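Local structure of ferrous iron transport protein B (Escherichia coli, 3I8S) at residues A231-R234 with N235-D239; P240-H243 with I244-R248. The protein transports ferrous iron across the bacterial inner membrane in a GTP-driven system, its cytosolic N-terminal domain probably coupling GTP binding to channel opening. One frame throughout, in Å; residues are numbered along the deposited sequence.

Contact 1: A231-R234 with N235-D239; sequences ARLR and NEMDD
One face of the Glu236 carboxylate lies over Arg232 O, which sits nearly above CD at 3.1 Å. Its OE1 touches CD2 of Leu233 at 3.5 Å, while OE2 lies 3.6 Å from CB of Arg232. A bend at chi2 (140°) brings the carboxylate carbon over the carbonyl oxygen. OE2 is 3.0 Å from Arg232 O; both atoms are acceptors, so the approach is no hydrogen bond. Nor does the carboxylate pair with the guanidinium group of Arg232, whose NE forms a salt bridge to Glu184 on helix 179-191. Leu233 and Met237 run side by side in the same direction, methyl CD2 against methyl CE at 3.9 Å, and both also touch Pro180 of helix 179-191. Three backbone hydrogen bonds join the turns: Asn235 N to Ala231 O, Glu236 N to Arg232 O, and Met237 N to Leu233 O at 2.9 Å. Met237 has already left helical geometry (phi -150°, psi 163°), yet its N-H still closes the final turn. Beyond it, OD1 of Asp239 caps the backbone N of Leu242. The arrangement is a helix C-terminus passing through a short turn into the N-cap of the next helix, within the FeoB cytosolic helical domain.

Contact 2: P240-H243 with I244-R248; sequences PALH and IADAR
Ile244 N donates to Pro240 O at 3.2 Å, the first of four i to i-4 backbone hydrogen bonds joining 240-243 to 244-248. Asp246 N reaches Leu242 O at 2.8 Å and Ala247 N reaches His243 O at 3.0 Å, while the bond from Ala245 N to Ala241 O is weak. Among side chains, Leu242 and Asp246 meet one turn apart: CG of the leucine is 3.6 Å from OD2, and its CD1 lies 3.7 Å from both carboxylate oxygens. Leu242 has CG anti to its own N (chi1 -173°), which carries that branch point forward along the helix to the aspartate. Ile244 makes van der Waals contact: CG1 lies 3.6 Å from Pro240 O, and its CG2 covers one face of the Arg248 guanidinium, 3.5 Å above its centre. The charged group beneath that methyl is held by a salt bridge from NH1 to Glu210 and by hydrogen bonds from NE to Tyr177 and NH2 to Gln207. These are the N-terminal turns of a helix of the FeoB cytosolic helical domain, with Pro240 at N1 after the N-cap Asp239, packed on helices 179-191 and 198-210.

In the fold
Contacts 1 and 2 follow one another along the chain, their centres about 12 Å apart, and together join the end of helix 226-236 to the start of helix 240-259. Contact 1 is a surface contact, about 28 Å from the centre of the chain, with Leu233 its one buried touching residue. Contact 2 lies deeper, at about 18 Å, and is partly buried. Both pack on helix 179-191, but contact 2 also reaches helix 198-210. Their chemistry follows this difference: 231-239 ends its helix in an exposed turn that closes with two aspartates, whereas 240-248 continues as helix and buries an arginine amid polar partners. Leu233 CB against Pro240 CG, at 3.7 Å, bridges the two.

Contact 1: A231-R234 with N235-D239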
loop_
_atom_site.group_PDB
_atom_site.type_symbol
_atom_site.label_atom_id
_atom_site.label_comp_id
_atom_site.label_asym_id
_atom_site.label_seq_id
_atom_site.Cartn_x
_atom_site.Cartn_y
_atom_site.Cartn_z
ATOM N N ALA A 231 -5.856 25.233 -11.743
ATOM C CA ALA A 231 -5.770 26.685 -11.855
ATOM C C ALA A 231 -6.119 27.362 -10.539
ATOM O O ALA A 231 -5.371 28.215 -10.042
ATOM C CB ALA A 231 -6.680 27.191 -12.964
ATOM N N ARG A 232 -7.232 26.942 -9.949
ATOM C CA ARG A 232 -7.613 27.406 -8.632
ATOM C C ARG A 232 -6.502 27.146 -7.595
ATOM O O ARG A 232 -6.119 28.045 -6.814
ATOM C CB ARG A 232 -8.915 26.743 -8.204
ATOM C CG ARG A 232 -10.102 27.198 -9.022
ATOM C CD ARG A 232 -11.424 26.825 -8.371
ATOM N NE ARG A 232 -11.685 25.390 -8.483
ATOM C CZ ARG A 232 -12.195 24.793 -9.564
ATOM N NH1 ARG A 232 -12.515 25.474 -10.658
ATOM N NH2 ARG A 232 -12.381 23.492 -9.564
ATOM N N LEU A 233 -5.993 25.920 -7.569
ATOM C CA LEU A 233 -4.978 25.545 -6.563
ATOM C C LEU A 233 -3.687 26.350 -6.721
ATOM O O LEU A 233 -3.073 26.762 -5.747
ATOM C CB LEU A 233 -4.681 24.067 -6.636
ATOM C CG LEU A 233 -5.800 23.220 -6.017
ATOM C CD1 LEU A 233 -5.647 21.748 -6.396
ATOM C CD2 LEU A 233 -5.817 23.366 -4.522
ATOM N N ARG A 234 -3.292 26.586 -7.970
ATOM C CA ARG A 234 -2.107 27.380 -8.250
ATOM C C ARG A 234 -2.251 28.829 -7.800
ATOM O O ARG A 234 -1.281 29.464 -7.390
ATOM C CB ARG A 234 -1.725 27.248 -9.725
ATOM C CG ARG A 234 -1.121 25.882 -9.970
ATOM C CD ARG A 234 -0.940 25.504 -11.429
ATOM N NE ARG A 234 -0.326 24.152 -11.485
ATOM C CZ ARG A 234 -0.379 23.329 -12.534
ATOM N NH1 ARG A 234 -1.080 23.650 -13.614
ATOM N NH2 ARG A 234 0.226 22.147 -12.472
ATOM N N ASN A 235 -3.465 29.346 -7.848
ATOM C CA ASN A 235 -3.725 30.678 -7.299
ATOM C C ASN A 235 -3.622 30.701 -5.753
ATOM O O ASN A 235 -3.125 31.669 -5.148
ATOM C CB ASN A 235 -5.096 31.161 -7.704
ATOM C CG ASN A 235 -5.408 32.512 -7.104
ATOM O OD1 ASN A 235 -4.748 33.514 -7.414
ATOM N ND2 ASN A 235 -6.368 32.541 -6.194
ATOM N N GLU A 236 -4.115 29.637 -5.138
ATOM C CA GLU A 236 -4.149 29.474 -3.670
ATOM C C GLU A 236 -2.803 29.142 -3.017
ATOM O O GLU A 236 -2.548 29.521 -1.878
ATOM C CB GLU A 236 -5.151 28.363 -3.295
ATOM C CG GLU A 236 -6.602 28.782 -3.475
ATOM C CD GLU A 236 -7.500 27.688 -4.065
ATOM O OE1 GLU A 236 -7.275 26.498 -3.805
ATOM O OE2 GLU A 236 -8.433 28.033 -4.834
ATOM N N MET A 237 -1.936 28.422 -3.703
ATOM C CA MET A 237 -0.664 28.053 -3.081
ATOM C C MET A 237 0.468 27.904 -4.091
ATOM O O MET A 237 0.212 27.737 -5.286
ATOM C CB MET A 237 -0.846 26.729 -2.324
ATOM C CG MET A 237 -1.201 25.597 -3.207
ATOM S SD MET A 237 -1.647 24.084 -2.330
ATOM C CE MET A 237 -3.265 24.466 -1.752
ATOM N N ASP A 238 1.702 27.923 -3.580
ATOM C CA ASP A 238 2.901 27.604 -4.354
ATOM C C ASP A 238 2.964 26.085 -4.567
ATOM O O ASP A 238 2.893 25.316 -3.603
ATOM C CB ASP A 238 4.186 28.073 -3.631
ATOM C CG ASP A 238 4.342 29.610 -3.567
ATOM O OD1 ASP A 238 3.926 30.340 -4.505
ATOM O OD2 ASP A 238 4.949 30.099 -2.578
ATOM N N ASP A 239 3.070 25.654 -5.819
ATOM C CA ASP A 239 3.286 24.235 -6.162
ATOM C C ASP A 239 2.368 23.240 -5.417
ATOM O O ASP A 239 2.809 22.448 -4.543
ATOM C CB ASP A 239 4.754 23.842 -5.970
ATOM C CG ASP A 239 5.107 22.541 -6.713
ATOM O OD1 ASP A 239 4.178 21.852 -7.263
ATOM O OD2 ASP A 239 6.334 22.220 -6.755
#

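Contact 2: P240-H243 with I244-R248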
loop_
_atom_site.group_PDB
_atom_site.type_symbol
_atom_site.label_atom_id
_atom_site.label_comp_id
_atom_site.label_asym_id
_atom_site.label_seq_id
_atom_site.Cartn_x
_atom_site.Cartn_y
_atom_site.Cartn_z
ATOM N N PRO A 240 1.090 23.239 -5.785
ATOM C CA PRO A 240 0.182 22.310 -5.100
ATOM C C PRO A 240 0.634 20.852 -5.178
ATOM O O PRO A 240 0.477 20.121 -4.218
ATOM C CB PRO A 240 -1.182 22.548 -5.775
ATOM C CG PRO A 240 -1.022 23.679 -6.691
ATOM C CD PRO A 240 0.431 24.054 -6.815
ATOM N N ALA A 241 1.226 20.433 -6.296
ATOM C CA ALA A 241 1.613 19.014 -6.472
ATOM C C ALA A 241 2.674 18.629 -5.459
ATOM O O ALA A 241 2.656 17.537 -4.907
ATOM C CB ALA A 241 2.109 18.748 -7.904
ATOM N N LEU A 242 3.564 19.568 -5.172
ATOM C CA LEU A 242 4.598 19.369 -4.177
ATOM C C LEU A 242 4.029 19.373 -2.762
ATOM O O LEU A 242 4.568 18.688 -1.880
ATOM C CB LEU A 242 5.632 20.465 -4.303
ATOM C CG LEU A 242 6.923 20.433 -3.492
ATOM C CD1 LEU A 242 7.477 19.032 -3.407
ATOM C CD2 LEU A 242 7.944 21.397 -4.114
ATOM N N HIS A 243 2.965 20.148 -2.526
ATOM C CA HIS A 243 2.300 20.092 -1.209
ATOM C C HIS A 243 1.703 18.719 -0.905
ATOM O O HIS A 243 1.692 18.284 0.252
ATOM C CB HIS A 243 1.197 21.143 -1.082
ATOM C CG HIS A 243 1.704 22.529 -0.845
ATOM N ND1 HIS A 243 1.795 23.089 0.412
ATOM C CD2 HIS A 243 2.132 23.474 -1.708
ATOM C CE1 HIS A 243 2.254 24.324 0.310
ATOM N NE2 HIS A 243 2.475 24.578 -0.969
ATOM N N ILE A 244 1.160 18.061 -1.925
ATOM C CA ILE A 244 0.630 16.686 -1.797
ATOM C C ILE A 244 1.767 15.783 -1.351
ATOM O O ILE A 244 1.669 15.120 -0.333
ATOM C CB ILE A 244 -0.006 16.168 -3.105
ATOM C CG1 ILE A 244 -1.211 17.005 -3.506
ATOM C CG2 ILE A 244 -0.469 14.686 -2.970
ATOM C CD1 ILE A 244 -1.753 16.689 -4.944
ATOM N N ALA A 245 2.875 15.811 -2.087
ATOM C CA ALA A 245 4.029 14.947 -1.774
ATOM C C ALA A 245 4.607 15.254 -0.402
ATOM O O ALA A 245 4.896 14.322 0.364
ATOM C CB ALA A 245 5.106 15.062 -2.870
ATOM N N ASP A 246 4.732 16.546 -0.076
ATOM C CA ASP A 246 5.365 16.992 1.163
ATOM C C ASP A 246 4.514 16.540 2.371
ATOM O O ASP A 246 5.058 16.086 3.372
ATOM C CB ASP A 246 5.586 18.524 1.161
ATOM C CG ASP A 246 6.882 18.952 0.423
ATOM O OD1 ASP A 246 7.784 18.109 0.210
ATOM O OD2 ASP A 246 7.019 20.154 0.072
ATOM N N ALA A 247 3.187 16.629 2.251
ATOM C CA ALA A 247 2.283 16.136 3.315
ATOM C C ALA A 247 2.589 14.653 3.609
ATOM O O ALA A 247 2.684 14.242 4.762
ATOM C CB ALA A 247 0.809 16.312 2.938
ATOM N N ARG A 248 2.763 13.861 2.552
ATOM C CA ARG A 248 3.063 12.425 2.716
ATOM C C ARG A 248 4.369 12.191 3.417
ATOM O O ARG A 248 4.423 11.463 4.405
ATOM C CB ARG A 248 3.027 11.693 1.365
ATOM C CG ARG A 248 1.646 11.658 0.803
ATOM C CD ARG A 248 1.616 11.241 -0.679
ATOM N NE ARG A 248 0.256 11.290 -1.179
ATOM C CZ ARG A 248 -0.057 11.136 -2.466
ATOM N NH1 ARG A 248 0.900 10.932 -3.354
ATOM N NH2 ARG A 248 -1.317 11.184 -2.848
#